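Local atomic coordinates of teichoic acid biosynthesis protein F (Staphylococcus epidermidis, PDB entry 3L7I), a protein that probably takes part in teichoic acid biosynthesis, its modelled part folding into two Rossmann-like lobes arranged as in GT-B proteins. Residues D681-Q684 against Q685-E689; K469-F472 against N473-T476; S594-E597 against N598-I601. All coordinates share one frame; numbering follows the deposited sequence.

All three contacts are local, each within one continuous stretch. Interaction 2 is partly buried within helix 465-476 of the first parallel-sheet lobe, where its inner face sets Phe472 against Thr476 and buries Glu475, while two arginines line its outer face. Interactions 1 and 3 belong to the second lobe, with centres about 29 Å apart. Interaction 1 is a surface contact at the junction of helices 680-686 and 688-698, rich in glutamines; interaction 3 is a partly buried turn whose aromatic side chains reach inward as the chain enters strand 600-602. Interaction 2 lies across the chain's centre from both. Regular helix bonds run through 2, break in 1, and give way to a turn in 3.

Interaction 1: D681-Q684 against Q685-E689; sequences DKVQ and QQYQE
The ring of Tyr687 overlaps Val683 one turn back along the helix, its CD1 lying 3.7 Å from Val683 CG1 and its CE1 close to the same methyl. The two side chains meet at an oblique angle. With chi1 of -63° the ring lies beside its own backbone nitrogen, and this brings it up to the carbonyl that the nitrogen bonds to: Val683 O receives Tyr687 N at 3.0 Å and also lies near the ring plane, 3.3 Å from Tyr687 CD1. That bond is the last of a helical run in which Gln685 N reaches Asp681 O at 3.1 Å and Gln686 N reaches Lys682 O at 3.0 Å.

The run then breaks. Tyr687 leaves helical backbone angles and is the N-cap residue of the next helix, and Gln688 N bonds to Gln685 O at 3.3 Å instead of to Gln684 O. A side-chain bond spans the break: Gln684 NE2 donates to Gln688 OE1 at 3.0 Å. Both glutamine chains are bent at chi2, which turns their amides to each other. The donor lies in the carbonyl plane of Gln688, but the two amide planes are 49° apart. Gln684 NE2 also bonds to Lys634 O, so this nitrogen ties the helix junction to a loop.

Gln684 rests on Pro636, just before strand 637-640, and Tyr687 rests on Pro665, just before strand 666-667. The kink between helices 680-686 and 688-698 thus sits against the loops that lead into the last two strands of the second parallel sheet.

Interaction 2: K469-F472 against N473-T476; sequences KRNF and NRET
Carried away from its own backbone nitrogen by a chi1 of 156° and then bent at chi3, the side chain of Arg470 runs alongside that of Arg474, pointing the same way, and the two guanidinium groups end up close together with their planes 47° apart. Their exact separation is doubtful at this resolution, and both side chains also touch a crystal neighbour. Asn471 runs beside Arg474 as well: its OD1 lies over a face of the Arg474 guanidinium, 3.9 Å from Arg474 NE, with the amide turned nearly perpendicular to that group.

The inward face of the helix is buried, and here the contacts are made by Phe472, Glu475 and Thr476. Thr476 has chi1 of 76°, which places OG1 between the backbone nitrogen and the carbonyl carbon and leaves CG2 to meet the Phe472 ring. CG2 reaches the ring edge, in its plane, 3.7 Å from Phe472 CD1, and the two side chains cross at about a right angle. Both polar ends on this face are held from outside the helix turn: Thr476 OG1 bonds to Phe497 O, while Glu475 OE1 pairs with Arg478 in a salt bridge and Glu475 OE2 takes bonds from Tyr439 OH, Trp479 NE1 and Thr427 N.

The backbone follows the regular pattern, from Asn473 N to Lys469 O at 2.8 Å through to Thr476 N to Phe472 O at 3.1 Å. Helix 465-476 is the connection of a beta-alpha-beta unit between parallel strands 438-441 and 481-484, and Trp498, just beyond helix 487-496, packs on Phe472, Asn473 and Thr476.

Interaction 3: S594-E597 against N598-I601; sequences SGYE and NFAI
Tyr596 and Phe599 are the ends of a type II beta turn with Glu597 and Asn598 at its corners, which turns the chain into strand 600-602, an outermost strand, within this chain, of the second parallel sheet.

Backbone hydrogen bonds define the turn. Tyr596 O accepts Phe599 N at 2.8 Å, the bond that closes it, and also Ala600 N at 3.0 Å. The two donors approach differently: Ala600 N lies in the carbonyl plane, whereas Phe599 N stands above it, 38° out. One oxygen thus grips both the last residue of the turn and the first of the strand. Asn598, at the second corner, has the positive phi of 76° that this turn type calls for.

Apolar contacts back up these bonds. Tyr596 CB meets Ala600 CB at 4.2 Å, and Tyr596 CD1 approaches Phe599 CD2 at 4.4 Å, near the plane of the Phe599 ring and at its edge. This is a loose touch between the rings. Phe599 has its CG anti to the backbone nitrogen, which sends the ring inward, where it stacks with Tyr570 and touches Leu569 on helix 566-573; Tyr596 leans on Leu566 and Asp567 of the same helix. Phe599 and Ile601 also form backbone bonds to strand 577-581, through Ile579 and Leu581, so the turn is joined to its neighbouring strand and helix alike.

Polar side-chain contacts are weaker and stay on the first half of the loop. The Glu597 chain bends at chi2 and folds back over the preceding backbone, where its carboxylate oxygen OE2 accepts two weak hydrogen bonds, from Gly595 N at 3.0 Å and from Tyr596 N at 3.2 Å.

Interaction 1: D681-Q684 against Q685-E689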
# COMPACT_ATOMS: atom_id res chain seq x y z
N ASP A 681 14.20 70.70 -22.69
CA ASP A 681 13.09 71.40 -23.33
C ASP A 681 13.14 71.28 -24.85
O ASP A 681 12.10 71.15 -25.50
CB ASP A 681 13.06 72.87 -22.94
CG ASP A 681 12.64 73.09 -21.49
OD1 ASP A 681 12.02 72.17 -20.89
OD2 ASP A 681 12.91 74.19 -20.96
N LYS A 682 14.35 71.31 -25.41
CA LYS A 682 14.50 71.22 -26.85
C LYS A 682 14.11 69.83 -27.34
O LYS A 682 13.61 69.68 -28.46
CB LYS A 682 15.93 71.54 -27.28
CG LYS A 682 16.15 71.47 -28.79
CD LYS A 682 17.45 72.12 -29.17
CE LYS A 682 17.58 73.46 -28.48
NZ LYS A 682 18.85 74.15 -28.85
N VAL A 683 14.36 68.83 -26.51
CA VAL A 683 13.95 67.47 -26.86
C VAL A 683 12.42 67.34 -26.82
O VAL A 683 11.82 66.77 -27.73
CB VAL A 683 14.59 66.44 -25.92
CG1 VAL A 683 14.58 65.07 -26.58
CG2 VAL A 683 16.00 66.88 -25.59
N GLN A 684 11.80 67.88 -25.77
CA GLN A 684 10.34 67.89 -25.63
C GLN A 684 9.67 68.50 -26.87
O GLN A 684 8.61 68.06 -27.30
CB GLN A 684 9.95 68.64 -24.36
CG GLN A 684 8.47 68.62 -24.03
CD GLN A 684 8.07 67.40 -23.25
OE1 GLN A 684 8.40 67.25 -22.06
NE2 GLN A 684 7.34 66.51 -23.90
N GLN A 685 10.30 69.52 -27.44
CA GLN A 685 9.78 70.17 -28.63
C GLN A 685 9.96 69.33 -29.89
O GLN A 685 9.01 69.11 -30.65
CB GLN A 685 10.45 71.52 -28.83
CG GLN A 685 9.97 72.60 -27.90
CD GLN A 685 10.63 73.92 -28.18
OE1 GLN A 685 10.88 74.27 -29.34
NE2 GLN A 685 10.94 74.67 -27.12
N GLN A 686 11.19 68.87 -30.12
CA GLN A 686 11.47 68.09 -31.32
C GLN A 686 10.56 66.88 -31.43
O GLN A 686 10.12 66.53 -32.53
CB GLN A 686 12.93 67.66 -31.38
CG GLN A 686 13.82 68.60 -32.19
CD GLN A 686 15.30 68.32 -32.00
OE1 GLN A 686 15.69 67.24 -31.54
NE2 GLN A 686 16.14 69.30 -32.36
N TYR A 687 10.26 66.25 -30.29
CA TYR A 687 9.52 64.99 -30.28
C TYR A 687 8.11 65.11 -29.74
O TYR A 687 7.47 64.10 -29.43
CB TYR A 687 10.28 63.94 -29.48
CG TYR A 687 11.60 63.63 -30.10
CD1 TYR A 687 12.76 64.22 -29.63
CD2 TYR A 687 11.68 62.79 -31.20
CE1 TYR A 687 13.98 63.95 -30.21
CE2 TYR A 687 12.90 62.51 -31.80
CZ TYR A 687 14.05 63.10 -31.30
OH TYR A 687 15.28 62.84 -31.89
N GLN A 688 7.62 66.33 -29.61
CA GLN A 688 6.27 66.52 -29.12
C GLN A 688 5.29 65.74 -30.00
O GLN A 688 4.44 65.01 -29.50
CB GLN A 688 5.94 68.00 -29.01
CG GLN A 688 4.69 68.34 -28.21
CD GLN A 688 4.69 67.81 -26.80
OE1 GLN A 688 5.72 67.73 -26.14
NE2 GLN A 688 3.51 67.44 -26.32
N GLU A 689 5.45 65.85 -31.32
CA GLU A 689 4.65 65.08 -32.27
C GLU A 689 4.64 63.58 -31.97
O GLU A 689 3.58 62.96 -31.91
CB GLU A 689 5.18 65.30 -33.68
CG GLU A 689 4.82 66.64 -34.28
CD GLU A 689 3.49 66.61 -35.02
OE1 GLU A 689 2.95 65.49 -35.20
OE2 GLU A 689 2.99 67.69 -35.43

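Interaction 2: K469-F472 against N473-T476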
# COMPACT_ATOMS: atom_id res chain seq x y z
N LYS A 469 3.96 25.99 -23.75
CA LYS A 469 2.71 26.57 -24.20
C LYS A 469 1.48 25.83 -23.64
O LYS A 469 0.50 26.47 -23.25
CB LYS A 469 2.66 26.67 -25.73
CG LYS A 469 3.68 27.64 -26.33
CD LYS A 469 3.37 27.96 -27.78
CE LYS A 469 4.60 28.41 -28.55
NZ LYS A 469 4.42 28.30 -30.02
N ARG A 470 1.53 24.51 -23.60
CA ARG A 470 0.43 23.78 -23.00
C ARG A 470 0.18 24.27 -21.58
O ARG A 470 -0.94 24.56 -21.20
CB ARG A 470 0.67 22.26 -23.00
CG ARG A 470 -0.12 21.51 -21.91
CD ARG A 470 -0.33 20.03 -22.21
NE ARG A 470 0.80 19.16 -21.84
CZ ARG A 470 1.33 19.09 -20.61
NH1 ARG A 470 0.87 19.85 -19.63
NH2 ARG A 470 2.35 18.26 -20.37
N ASN A 471 1.25 24.38 -20.80
CA ASN A 471 1.11 24.79 -19.41
C ASN A 471 0.66 26.22 -19.27
O ASN A 471 -0.09 26.55 -18.36
CB ASN A 471 2.41 24.59 -18.65
CG ASN A 471 2.67 23.15 -18.31
OD1 ASN A 471 1.73 22.34 -18.21
ND2 ASN A 471 3.94 22.79 -18.15
N PHE A 472 1.13 27.08 -20.17
CA PHE A 472 0.78 28.47 -20.12
C PHE A 472 -0.70 28.55 -20.47
O PHE A 472 -1.45 29.36 -19.93
CB PHE A 472 1.61 29.27 -21.12
CG PHE A 472 1.86 30.68 -20.71
CD1 PHE A 472 0.81 31.53 -20.39
CD2 PHE A 472 3.15 31.18 -20.65
CE1 PHE A 472 1.04 32.82 -20.01
CE2 PHE A 472 3.38 32.48 -20.28
CZ PHE A 472 2.33 33.30 -19.97
N ASN A 473 -1.12 27.68 -21.36
CA ASN A 473 -2.49 27.69 -21.82
C ASN A 473 -3.39 27.29 -20.68
O ASN A 473 -4.48 27.82 -20.54
CB ASN A 473 -2.66 26.76 -23.03
CG ASN A 473 -4.06 26.82 -23.61
OD1 ASN A 473 -4.89 27.61 -23.17
ND2 ASN A 473 -4.32 25.97 -24.60
N ARG A 474 -2.92 26.34 -19.87
CA ARG A 474 -3.65 25.87 -18.70
C ARG A 474 -3.91 27.02 -17.72
O ARG A 474 -5.01 27.13 -17.16
CB ARG A 474 -2.86 24.77 -17.99
CG ARG A 474 -3.16 23.35 -18.45
CD ARG A 474 -2.23 22.31 -17.79
NE ARG A 474 -1.96 21.18 -18.70
CZ ARG A 474 -1.87 19.90 -18.33
NH1 ARG A 474 -2.01 19.56 -17.05
NH2 ARG A 474 -1.63 18.94 -19.24
N GLU A 475 -2.90 27.86 -17.49
CA GLU A 475 -2.99 28.95 -16.53
C GLU A 475 -3.94 30.03 -17.02
O GLU A 475 -4.79 30.49 -16.26
CB GLU A 475 -1.62 29.54 -16.25
CG GLU A 475 -1.59 30.97 -15.64
CD GLU A 475 -2.23 31.07 -14.25
OE1 GLU A 475 -2.79 30.04 -13.79
OE2 GLU A 475 -2.19 32.17 -13.64
N THR A 476 -3.83 30.43 -18.28
CA THR A 476 -4.68 31.52 -18.73
C THR A 476 -6.14 31.07 -18.80
O THR A 476 -7.06 31.88 -18.62
CB THR A 476 -4.25 32.13 -20.07
OG1 THR A 476 -4.64 31.25 -21.13
CG2 THR A 476 -2.77 32.36 -20.09

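Interaction 3: S594-E597 against N598-I601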
# COMPACT_ATOMS: atom_id res chain seq x y z
N SER A 594 31.14 54.39 -6.17
CA SER A 594 32.04 55.32 -5.50
C SER A 594 32.63 56.29 -6.51
O SER A 594 33.12 55.88 -7.56
CB SER A 594 33.17 54.55 -4.84
OG SER A 594 32.74 53.24 -4.55
N GLY A 595 32.60 57.57 -6.20
CA GLY A 595 33.02 58.59 -7.14
C GLY A 595 31.84 59.34 -7.74
O GLY A 595 32.02 60.37 -8.38
N TYR A 596 30.63 58.82 -7.53
CA TYR A 596 29.44 59.39 -8.14
C TYR A 596 28.38 59.71 -7.11
O TYR A 596 27.20 59.89 -7.46
CB TYR A 596 28.87 58.45 -9.21
CG TYR A 596 29.86 58.05 -10.29
CD1 TYR A 596 30.49 59.02 -11.08
CD2 TYR A 596 30.16 56.72 -10.54
CE1 TYR A 596 31.39 58.68 -12.06
CE2 TYR A 596 31.06 56.36 -11.55
CZ TYR A 596 31.67 57.36 -12.29
OH TYR A 596 32.56 57.02 -13.29
N GLU A 597 28.78 59.79 -5.84
CA GLU A 597 27.81 60.12 -4.79
C GLU A 597 27.05 61.42 -5.10
O GLU A 597 27.66 62.42 -5.47
CB GLU A 597 28.40 60.10 -3.37
CG GLU A 597 29.92 60.15 -3.22
CD GLU A 597 30.60 58.81 -3.47
OE1 GLU A 597 31.50 58.39 -2.70
OE2 GLU A 597 30.22 58.17 -4.47
N ASN A 598 25.73 61.38 -4.96
CA ASN A 598 24.89 62.57 -5.21
C ASN A 598 24.72 62.86 -6.69
O ASN A 598 24.08 63.85 -7.06
CB ASN A 598 25.46 63.81 -4.52
CG ASN A 598 25.42 63.71 -3.02
OD1 ASN A 598 24.42 63.26 -2.44
ND2 ASN A 598 26.49 64.13 -2.36
N PHE A 599 25.31 62.02 -7.53
CA PHE A 599 25.09 62.14 -8.96
C PHE A 599 24.30 60.97 -9.51
O PHE A 599 23.22 61.16 -10.05
CB PHE A 599 26.39 62.31 -9.76
CG PHE A 599 26.18 62.23 -11.24
CD1 PHE A 599 25.23 63.04 -11.85
CD2 PHE A 599 26.87 61.33 -12.02
CE1 PHE A 599 25.00 62.96 -13.20
CE2 PHE A 599 26.65 61.24 -13.36
CZ PHE A 599 25.71 62.06 -13.95
N ALA A 600 24.86 59.77 -9.38
CA ALA A 600 24.18 58.54 -9.79
C ALA A 600 23.78 57.71 -8.58
O ALA A 600 24.64 57.21 -7.84
CB ALA A 600 25.06 57.73 -10.74
N ILE A 601 22.48 57.58 -8.37
CA ILE A 601 21.94 56.89 -7.20
C ILE A 601 21.41 55.54 -7.64
O ILE A 601 20.69 55.45 -8.63
CB ILE A 601 20.72 57.64 -6.63
CG1 ILE A 601 20.82 59.16 -6.88
CG2 ILE A 601 20.49 57.27 -5.18
CD1 ILE A 601 22.05 59.82 -6.33